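Local coordinates for uncharacterized protein (Acinetobacter baumannii, PDB 4PAR) that is a restriction endonuclease specific for 5-hydroxymethylcytosine, binding and cleaving DNA that carries this modified base, at residues T10-R15 against K43-Q48. The protein carries 3 engineered substitutions. Numbering follows the deposited sequence.
Sequences TDYVIR and KFVTQQ
Tyr12 and Val13 of helix 7-16 meet Lys43, Phe44 and Val45 where the chain enters strand 45-51, the closest pair of CA atoms, Val13 CA and Phe44 CA, being 8.6 Å apart. No backbone-to-backbone hydrogen bond spans the gap; the contact joins the N-terminal helix to the mixed five-stranded sheet of the endonuclease domain, which belongs to the PDDEXK clan. Strand 45-51 has a G1 beta bulge, where Gln47 and Gln48 both face Thr60 of strand 57-64. Tyr12 reaches across: with CG anti to its own N (chi1 178°), the ring extends from the helix and OH donates a hydrogen bond to the backbone Phe44 O over 2.6 Å. The acceptor lies at the ring edge, near the ring plane, whereas the donor is tilted 32° from the carbonyl plane, with a C=O...O angle of 147°. Around the same hydroxyl, Lys43 CE lies 3.6 Å and Val45 CG2 3.8 Å from Tyr12 OH, the extended lysine chain crossing the tyrosine at about a right angle. Trp166 also meets the Tyr12 ring, and Leu136 of the second subunit packs on Val13. The Phe44 ring turns back to the helix, and Val13 CG1 sits at its edge, near its plane, 4.0 Å from Phe44 CZ.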
loop_
_atom_site.group_PDB
_atom_site.type_symbol
_atom_site.label_atom_id
_atom_site.label_comp_id
_atom_site.label_asym_id
_atom_site.label_seq_id
_atom_site.Cartn_x
_atom_site.Cartn_y
_atom_site.Cartn_z
ATOM N N THR F 10 -25.372 -4.269 -8.520
ATOM C CA THR F 10 -24.817 -5.528 -8.036
ATOM C C THR F 10 -23.451 -5.326 -7.393
ATOM O O THR F 10 -23.210 -5.792 -6.276
ATOM C CB THR F 10 -24.687 -6.555 -9.167
ATOM O OG1 THR F 10 -25.992 -6.933 -9.617
ATOM C CG2 THR F 10 -23.954 -7.788 -8.681
ATOM N N ASP F 11 -22.567 -4.619 -8.091
ATOM C CA ASP F 11 -21.238 -4.345 -7.556
ATOM C C ASP F 11 -21.338 -3.612 -6.221
ATOM O O ASP F 11 -20.683 -3.983 -5.247
ATOM C CB ASP F 11 -20.407 -3.534 -8.554
ATOM C CG ASP F 11 -18.938 -3.464 -8.166
ATOM O OD1 ASP F 11 -18.244 -4.500 -8.258
ATOM O OD2 ASP F 11 -18.475 -2.373 -7.772
ATOM N N TYR F 12 -22.182 -2.586 -6.182
ATOM C CA TYR F 12 -22.384 -1.795 -4.972
ATOM C C TYR F 12 -22.841 -2.659 -3.794
ATOM O O TYR F 12 -22.232 -2.630 -2.720
ATOM C CB TYR F 12 -23.399 -0.682 -5.237
ATOM C CG TYR F 12 -23.712 0.174 -4.029
ATOM C CD1 TYR F 12 -22.902 1.248 -3.685
ATOM C CD2 TYR F 12 -24.825 -0.083 -3.240
ATOM C CE1 TYR F 12 -23.185 2.030 -2.585
ATOM C CE2 TYR F 12 -25.113 0.697 -2.138
ATOM C CZ TYR F 12 -24.291 1.751 -1.815
ATOM O OH TYR F 12 -24.579 2.528 -0.720
ATOM N N VAL F 13 -23.906 -3.431 -4.003
ATOM C CA VAL F 13 -24.438 -4.308 -2.968
ATOM C C VAL F 13 -23.397 -5.313 -2.477
ATOM O O VAL F 13 -23.231 -5.499 -1.275
ATOM C CB VAL F 13 -25.674 -5.088 -3.455
ATOM C CG1 VAL F 13 -26.192 -5.985 -2.344
ATOM C CG2 VAL F 13 -26.758 -4.137 -3.891
ATOM N N ILE F 14 -22.698 -5.960 -3.404
ATOM C CA ILE F 14 -21.681 -6.932 -3.023
ATOM C C ILE F 14 -20.594 -6.295 -2.164
ATOM O O ILE F 14 -20.213 -6.840 -1.122
ATOM C CB ILE F 14 -21.029 -7.590 -4.252
ATOM C CG1 ILE F 14 -22.045 -8.463 -4.974
ATOM C CG2 ILE F 14 -19.856 -8.447 -3.846
ATOM C CD1 ILE F 14 -22.864 -9.304 -4.050
ATOM N N ARG F 15 -20.108 -5.135 -2.593
ATOM C CA ARG F 15 -19.034 -4.466 -1.863
ATOM C C ARG F 15 -19.476 -3.911 -0.505
ATOM O O ARG F 15 -18.672 -3.858 0.419
ATOM C CB ARG F 15 -18.431 -3.346 -2.714
ATOM C CG ARG F 15 -17.775 -3.850 -3.984
ATOM C CD ARG F 15 -17.109 -2.730 -4.742
ATOM N NE ARG F 15 -15.909 -2.266 -4.060
ATOM C CZ ARG F 15 -15.115 -1.309 -4.524
ATOM N NH1 ARG F 15 -15.398 -0.711 -5.675
ATOM N NH2 ARG F 15 -14.039 -0.948 -3.838
ATOM N N LYS F 43 -31.712 2.714 -0.568
ATOM C CA LYS F 43 -30.257 2.745 -0.553
ATOM C C LYS F 43 -29.782 2.423 0.853
ATOM O O LYS F 43 -30.442 2.783 1.827
ATOM C CB LYS F 43 -29.725 4.109 -1.010
ATOM C CG LYS F 43 -28.207 4.190 -1.095
ATOM C CD LYS F 43 -27.735 5.525 -1.654
ATOM C CE LYS F 43 -26.214 5.610 -1.663
ATOM N NZ LYS F 43 -25.714 6.895 -2.231
ATOM N N PHE F 44 -28.656 1.726 0.961
ATOM C CA PHE F 44 -28.091 1.423 2.272
ATOM C C PHE F 44 -26.570 1.519 2.260
ATOM O O PHE F 44 -25.931 1.372 1.214
ATOM C CB PHE F 44 -28.534 0.038 2.750
ATOM C CG PHE F 44 -27.993 -1.098 1.926
ATOM C CD1 PHE F 44 -26.748 -1.643 2.198
ATOM C CD2 PHE F 44 -28.738 -1.635 0.899
ATOM C CE1 PHE F 44 -26.256 -2.679 1.451
ATOM C CE2 PHE F 44 -28.245 -2.675 0.146
ATOM C CZ PHE F 44 -27.005 -3.197 0.422
ATOM N N VAL F 45 -25.997 1.780 3.432
ATOM C CA VAL F 45 -24.549 1.898 3.581
ATOM C C VAL F 45 -24.102 1.106 4.809
ATOM O O VAL F 45 -24.737 1.176 5.862
ATOM C CB VAL F 45 -24.100 3.378 3.735
ATOM C CG1 VAL F 45 -22.586 3.493 3.677
ATOM C CG2 VAL F 45 -24.736 4.252 2.678
ATOM N N THR F 46 -23.017 0.351 4.678
ATOM C CA THR F 46 -22.447 -0.357 5.824
ATOM C C THR F 46 -21.215 0.355 6.361
ATOM O O THR F 46 -20.430 0.915 5.597
ATOM C CB THR F 46 -22.052 -1.807 5.481
ATOM O OG1 THR F 46 -21.151 -1.808 4.367
ATOM C CG2 THR F 46 -23.282 -2.646 5.159
ATOM N N GLN F 47 -21.051 0.319 7.679
ATOM C CA GLN F 47 -19.912 0.939 8.343
ATOM C C GLN F 47 -19.872 2.434 8.064
ATOM O O GLN F 47 -18.829 2.993 7.726
ATOM C CB GLN F 47 -18.611 0.271 7.911
ATOM C CG GLN F 47 -18.596 -1.205 8.194
ATOM C CD GLN F 47 -17.259 -1.830 7.912
ATOM O OE1 GLN F 47 -16.305 -1.140 7.551
ATOM N NE2 GLN F 47 -17.175 -3.147 8.077
ATOM N N GLN F 48 -21.026 3.073 8.214
ATOM C CA GLN F 48 -21.133 4.504 7.983
ATOM C C GLN F 48 -20.529 5.254 9.146
ATOM O O GLN F 48 -20.948 5.063 10.290
ATOM C CB GLN F 48 -22.593 4.918 7.789
ATOM C CG GLN F 48 -22.802 6.414 7.714
ATOM C CD GLN F 48 -22.137 7.042 6.512
ATOM O OE1 GLN F 48 -22.399 6.661 5.372
ATOM N NE2 GLN F 48 -21.264 8.010 6.759
#